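Peptidase, M20/M25/M40 family (Staphylococcus aureus, PDB 4EWT) is a putative metal-dependent amidohydrolase that probably hydrolyses the amide bond of N-acyl amino acids at a site with two manganese ions. Local coordinates at residues E13-M16 and I17-R21; L115-T118 and L119-K123. All coordinates share one frame; numbering follows the deposited sequence.

Contact 1 (E13-M16 and I17-R21); sequences EGKM and IEIRR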
ATOM      1  N   GLU A  13      23.195 -41.659  34.875  1.00 45.98           N
ATOM      2  CA  GLU A  13      23.000 -40.235  34.569  1.00 45.79           C
ATOM      3  C   GLU A  13      24.329 -39.596  34.178  1.00 46.17           C
ATOM      4  O   GLU A  13      24.403 -38.874  33.173  1.00 44.68           O
ATOM      5  CB  GLU A  13      22.351 -39.479  35.738  1.00 48.15           C
ATOM      6  CG  GLU A  13      21.981 -38.025  35.400  1.00 48.75           C
ATOM      7  CD  GLU A  13      21.291 -37.268  36.540  1.00 52.10           C
ATOM      8  OE1 GLU A  13      21.290 -37.750  37.694  1.00 53.19           O
ATOM      9  OE2 GLU A  13      20.743 -36.169  36.272  1.00 53.01           O
ATOM     10  N   GLY A  14      25.374 -39.899  34.955  1.00 47.38           N
ATOM     11  CA  GLY A  14      26.731 -39.401  34.711  1.00 48.55           C
ATOM     12  C   GLY A  14      27.253 -39.692  33.313  1.00 46.80           C
ATOM     13  O   GLY A  14      27.939 -38.862  32.707  1.00 47.31           O
ATOM     14  N   LYS A  15      26.896 -40.848  32.797  1.00 44.80           N
ATOM     15  CA  LYS A  15      27.284 -41.263  31.479  1.00 43.85           C
ATOM     16  C   LYS A  15      26.574 -40.430  30.377  1.00 42.33           C
ATOM     17  O   LYS A  15      27.164 -40.103  29.374  1.00 41.81           O
ATOM     18  CB  LYS A  15      26.983 -42.753  31.328  1.00 42.87           C
ATOM     19  CG  LYS A  15      27.514 -43.441  30.130  1.00 42.87           C
ATOM     20  CD  LYS A  15      27.440 -44.926  30.363  1.00 45.22           C
ATOM     21  CE  LYS A  15      27.113 -45.746  29.144  1.00 44.97           C
ATOM     22  NZ  LYS A  15      28.201 -46.532  28.518  1.00 46.89           N
ATOM     23  N   MET A  16      25.302 -40.140  30.573  1.00 41.60           N
ATOM     24  CA  MET A  16      24.542 -39.304  29.619  1.00 40.92           C
ATOM     25  C   MET A  16      25.190 -37.930  29.499  1.00 42.32           C
ATOM     26  O   MET A  16      25.367 -37.408  28.400  1.00 41.67           O
ATOM     27  CB  MET A  16      23.093 -39.108  30.073  1.00 40.19           C
ATOM     28  CG  MET A  16      22.315 -40.378  30.332  1.00 41.04           C
ATOM     29  SD  MET A  16      20.660 -39.998  30.925  1.00 42.79           S
ATOM     30  CE  MET A  16      20.041 -41.643  31.250  1.00 42.48           C
ATOM     31  N   ILE A  17      25.548 -37.371  30.653  1.00 44.63           N
ATOM     32  CA  ILE A  17      26.130 -36.040  30.758  1.00 46.78           C
ATOM     33  C   ILE A  17      27.493 -35.989  30.065  1.00 48.02           C
ATOM     34  O   ILE A  17      27.742 -35.103  29.242  1.00 48.32           O
ATOM     35  CB  ILE A  17      26.189 -35.590  32.236  1.00 49.22           C
ATOM     36  CG1 ILE A  17      24.767 -35.366  32.762  1.00 48.45           C
ATOM     37  CG2 ILE A  17      27.040 -34.325  32.401  1.00 52.35           C
ATOM     38  CD1 ILE A  17      24.649 -35.332  34.274  1.00 52.17           C
ATOM     39  N   GLU A  18      28.348 -36.958  30.388  1.00 49.02           N
ATOM     40  CA  GLU A  18      29.656 -37.131  29.754  1.00 50.45           C
ATOM     41  C   GLU A  18      29.544 -37.292  28.230  1.00 48.45           C
ATOM     42  O   GLU A  18      30.350 -36.741  27.478  1.00 49.69           O
ATOM     43  CB  GLU A  18      30.362 -38.335  30.393  1.00 51.91           C
ATOM     44  CG  GLU A  18      31.551 -38.905  29.638  1.00 54.95           C
ATOM     45  CD  GLU A  18      31.802 -40.347  30.014  1.00 57.68           C
ATOM     46  OE1 GLU A  18      32.516 -40.588  31.010  1.00 61.04           O
ATOM     47  OE2 GLU A  18      31.268 -41.247  29.324  1.00 57.70           O
ATOM     48  N   ILE A  19      28.532 -38.028  27.777  1.00 45.38           N
ATOM     49  CA  ILE A  19      28.312 -38.212  26.341  1.00 43.51           C
ATOM     50  C   ILE A  19      27.785 -36.939  25.654  1.00 43.13           C
ATOM     51  O   ILE A  19      28.212 -36.622  24.540  1.00 43.33           O
ATOM     52  CB  ILE A  19      27.415 -39.445  26.044  1.00 41.47           C
ATOM     53  CG1 ILE A  19      28.192 -40.744  26.348  1.00 41.53           C
ATOM     54  CG2 ILE A  19      26.934 -39.432  24.594  1.00 38.93           C
ATOM     55  CD1 ILE A  19      27.311 -41.993  26.459  1.00 40.78           C
ATOM     56  N   ARG A  20      26.918 -36.213  26.303  1.00 42.54           N
ATOM     57  CA  ARG A  20      26.410 -35.015  25.699  1.00 42.77           C
ATOM     58  C   ARG A  20      27.559 -34.041  25.444  1.00 44.94           C
ATOM     59  O   ARG A  20      27.700 -33.496  24.389  1.00 44.55           O
ATOM     60  CB  ARG A  20      25.412 -34.357  26.603  1.00 42.70           C
ATOM     61  CG  ARG A  20      25.803 -32.940  26.871  1.00 46.36           C
ATOM     62  CD  ARG A  20      24.640 -32.069  27.150  1.00 47.17           C
ATOM     63  NE  ARG A  20      24.681 -30.850  26.361  1.00 48.91           N
ATOM     64  CZ  ARG A  20      24.822 -29.630  26.852  1.00 50.56           C
ATOM     65  NH1 ARG A  20      24.965 -29.443  28.130  1.00 50.96           N
ATOM     66  NH2 ARG A  20      24.842 -28.599  26.043  1.00 50.42           N
ATOM     67  N   ARG A  21      28.394 -33.902  26.450  1.00 46.92           N
ATOM     68  CA  ARG A  21      29.511 -32.970  26.437  1.00 50.22           C
ATOM     69  C   ARG A  21      30.527 -33.283  25.348  1.00 51.20           C
ATOM     70  O   ARG A  21      30.988 -32.377  24.653  1.00 52.62           O
ATOM     71  CB  ARG A  21      30.173 -32.931  27.810  1.00 52.52           C
ATOM     72  CG  ARG A  21      29.257 -32.358  28.867  1.00 52.96           C
ATOM     73  CD  ARG A  21      29.930 -32.221  30.211  1.00 57.61           C
ATOM     74  NE  ARG A  21      28.979 -31.708  31.192  1.00 58.80           N
ATOM     75  CZ  ARG A  21      29.303 -31.221  32.383  1.00 62.74           C
ATOM     76  NH1 ARG A  21      30.573 -31.157  32.764  1.00 65.93           N
ATOM     77  NH2 ARG A  21      28.345 -30.785  33.191  1.00 63.81           N
TER

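Contact 2 (L115-T118 and L119-K123); sequences LAET and LAEMK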
ATOM      1  N   LEU A 115      19.662 -44.823  27.042  1.00 27.20           N
ATOM      2  CA  LEU A 115      18.385 -45.512  27.151  1.00 26.95           C
ATOM      3  C   LEU A 115      18.382 -46.801  26.330  1.00 26.71           C
ATOM      4  O   LEU A 115      17.856 -47.817  26.775  1.00 27.32           O
ATOM      5  CB  LEU A 115      17.238 -44.610  26.717  1.00 26.49           C
ATOM      6  CG  LEU A 115      15.854 -45.274  26.602  1.00 26.17           C
ATOM      7  CD1 LEU A 115      15.371 -45.813  27.938  1.00 26.59           C
ATOM      8  CD2 LEU A 115      14.850 -44.283  26.036  1.00 24.89           C
ATOM      9  N   ALA A 116      18.956 -46.745  25.129  1.00 26.36           N
ATOM     10  CA  ALA A 116      18.974 -47.899  24.235  1.00 26.84           C
ATOM     11  C   ALA A 116      19.786 -49.050  24.830  1.00 27.95           C
ATOM     12  O   ALA A 116      19.339 -50.201  24.818  1.00 28.70           O
ATOM     13  CB  ALA A 116      19.506 -47.508  22.869  1.00 26.20           C
ATOM     14  N   GLU A 117      20.964 -48.721  25.356  1.00 28.49           N
ATOM     15  CA  GLU A 117      21.802 -49.658  26.109  1.00 29.86           C
ATOM     16  C   GLU A 117      21.000 -50.308  27.230  1.00 30.10           C
ATOM     17  O   GLU A 117      21.039 -51.537  27.411  1.00 30.27           O
ATOM     18  CB  GLU A 117      23.016 -48.919  26.687  1.00 30.46           C
ATOM     19  CG  GLU A 117      23.841 -49.737  27.695  1.00 34.04           C
ATOM     20  CD  GLU A 117      24.960 -48.926  28.331  1.00 38.46           C
ATOM     21  OE1 GLU A 117      25.089 -48.947  29.571  1.00 41.80           O
ATOM     22  OE2 GLU A 117      25.709 -48.260  27.594  1.00 40.33           O
ATOM     23  N   THR A 118      20.261 -49.476  27.963  1.00 29.90           N
ATOM     24  CA  THR A 118      19.460 -49.932  29.097  1.00 31.01           C
ATOM     25  C   THR A 118      18.313 -50.845  28.665  1.00 30.97           C
ATOM     26  O   THR A 118      18.134 -51.911  29.241  1.00 32.23           O
ATOM     27  CB  THR A 118      18.925 -48.750  29.915  1.00 31.42           C
ATOM     28  OG1 THR A 118      20.019 -47.908  30.295  1.00 32.78           O
ATOM     29  CG2 THR A 118      18.218 -49.240  31.165  1.00 33.26           C
ATOM     30  N   LEU A 119      17.556 -50.446  27.643  1.00 30.02           N
ATOM     31  CA  LEU A 119      16.474 -51.288  27.123  1.00 30.35           C
ATOM     32  C   LEU A 119      17.005 -52.619  26.594  1.00 31.14           C
ATOM     33  O   LEU A 119      16.318 -53.635  26.671  1.00 31.99           O
ATOM     34  CB  LEU A 119      15.662 -50.563  26.035  1.00 29.40           C
ATOM     35  CG  LEU A 119      14.805 -49.353  26.444  1.00 29.39           C
ATOM     36  CD1 LEU A 119      14.220 -48.656  25.225  1.00 27.72           C
ATOM     37  CD2 LEU A 119      13.685 -49.756  27.422  1.00 29.94           C
ATOM     38  N   ALA A 120      18.236 -52.610  26.078  1.00 31.29           N
ATOM     39  CA  ALA A 120      18.889 -53.818  25.563  1.00 32.52           C
ATOM     40  C   ALA A 120      19.196 -54.864  26.643  1.00 34.36           C
ATOM     41  O   ALA A 120      19.299 -56.060  26.339  1.00 35.07           O
ATOM     42  CB  ALA A 120      20.161 -53.460  24.805  1.00 32.47           C
ATOM     43  N   GLU A 121      19.349 -54.419  27.887  1.00 34.86           N
ATOM     44  CA  GLU A 121      19.606 -55.341  28.988  1.00 37.22           C
ATOM     45  C   GLU A 121      18.310 -55.769  29.682  1.00 38.32           C
ATOM     46  O   GLU A 121      18.337 -56.502  30.670  1.00 39.25           O
ATOM     47  CB  GLU A 121      20.668 -54.778  29.955  1.00 37.79           C
ATOM     48  CG  GLU A 121      20.280 -53.549  30.736  1.00 39.89           C
ATOM     49  CD  GLU A 121      21.471 -52.668  31.095  1.00 43.16           C
ATOM     50  OE1 GLU A 121      21.318 -51.797  31.981  1.00 45.63           O
ATOM     51  OE2 GLU A 121      22.555 -52.819  30.485  1.00 44.33           O
ATOM     52  N   MET A 122      17.182 -55.334  29.122  1.00 38.03           N
ATOM     53  CA  MET A 122      15.865 -55.626  29.679  1.00 39.82           C
ATOM     54  C   MET A 122      14.932 -56.319  28.687  1.00 40.51           C
ATOM     55  O   MET A 122      13.711 -56.156  28.761  1.00 41.18           O
ATOM     56  CB  MET A 122      15.201 -54.348  30.197  1.00 39.76           C
ATOM     57  CG  MET A 122      15.950 -53.660  31.335  1.00 41.16           C
ATOM     58  SD  MET A 122      15.033 -52.255  31.995  1.00 44.04           S
ATOM     59  CE  MET A 122      13.767 -53.096  32.943  1.00 44.70           C
ATOM     60  N   LYS A 123      15.497 -57.109  27.776  1.00 40.43           N
ATOM     61  CA  LYS A 123      14.689 -57.834  26.797  1.00 42.24           C
ATOM     62  C   LYS A 123      13.691 -58.781  27.465  1.00 44.87           C
ATOM     63  O   LYS A 123      12.682 -59.147  26.855  1.00 46.63           O
ATOM     64  CB  LYS A 123      15.570 -58.587  25.799  1.00 42.62           C
ATOM     65  CG  LYS A 123      16.390 -57.680  24.896  1.00 40.85           C
ATOM     66  CD  LYS A 123      17.214 -58.493  23.918  1.00 44.19           C
ATOM     67  CE  LYS A 123      17.990 -57.599  22.965  1.00 44.23           C
ATOM     68  NZ  LYS A 123      18.682 -58.418  21.928  1.00 47.03           N
TER

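Contact 1 (E13-M16 and I17-R21)
Ile17 and Ile19 each fold back along helix 13-25 over the turn before them, Ile17 onto Glu13 and Ile19 onto Lys15. In both isoleucines CG1 stands beside the backbone N, anti to the carbonyl carbon (chi1 -68° in Ile17 and -71° in Ile19), which directs CG1 back; the extended chi2 carries CD1 on. The Ile19 pair is the denser: its CG1 lies 3.3 Å from Lys15 O, and its CD1 meets Lys15 CG at 4.0 Å, with the two side chains side by side and pointing the same way. Ile17 CD1 also comes within 4.0 Å of Glu13 CG, but there the two side chains cross at a slant. Beneath them the helix keeps its regular bonds, such as Ile17 N to Glu13 O at 3.1 Å. The solvent side is looser. Gly14 and Glu18 are exposed, and there Glu18 CB rests 3.4 Å from Gly14 O. Lys15 NZ stays 6.2 Å from Glu18 OE2 and is salt-bridged instead to Glu117 of helix 105-120. On the buried side, Met16 touches Val114 of helix 105-120 and Leu373 and Ala377 of helix 372-386. Ile19 reaches Ala110 and Leu113 on the first of these helices and Tyr39 and Phe43 on helix 34-43, while Arg20 forms salt bridges to Asp106 and Glu370, so helix 13-25 packs against three neighbouring helices.

Contact 2 (L115-T118 and L119-K123)
The carboxylate of Glu121 lays one face over the preceding turn: Glu117 O lies beneath it, 3.7 Å from Glu121 OE2, and Thr118 CA beneath the same face, 3.9 Å from Glu121 OE1. Thr118 CG2 lies over that face too, displaced outward past Glu121 OE1 and 4.1 Å from it. The other flat group, the carboxylate of Glu117, keeps its OE1 4.7 Å from Glu121 OE2. Lys12 forms salt bridges with both glutamates, which probably offsets the like charges, and Lys47 pairs with Glu117 OE2. Glu121 reaches this place because its CG sits between the backbone N and the carbonyl carbon (chi1 67°), which brings that CG to 3.1 Å from Thr118 O. The same oxygen accepts the backbone N of Glu121 from well above its carbonyl plane, whereas the bond from Glu121 N to Glu117 O is weak. Met122 N likewise bonds to Leu119 O, so i to i+3 bonds take over as the i to i+4 bond weakens, as often seen near the C-terminal ends of helices. Met122 CG adds a contact of 3.5 Å to Thr118 O. On another side, Leu115 CD1 touches Leu119 CG at 3.9 Å, the two leucines forming an apolar strip, while Thr118 OG1 is hydrogen-bonded to Val114 O and Lys12. Glu121 is exposed, but the leucine strip faces helix 372-386 through Val380 and Val384, Leu119 also meets Ile64 of strand 60-65, and Thr118 and Met122 pack on helix 2-11.

Overall arrangement
Contacts 1 and 2 belong to adjoining helices, 13-25 and 105-120, with their centres about 17 Å apart. A salt bridge joins them directly, Lys15 NZ to Glu117 OE2 at 3.2 Å, and helix 372-386 packs against both. Contact 1 is linked to the metal region through Arg20: its side chain is about 13 Å from a bound manganese ion, and its partner Asp106 follows His105, a manganese ligand. Contact 2 lies at the far end of the helix that begins with His105. Both contacts are on the same side of the chain's centre, and helix 105-120 runs from the metal ligand to the contact 2 end.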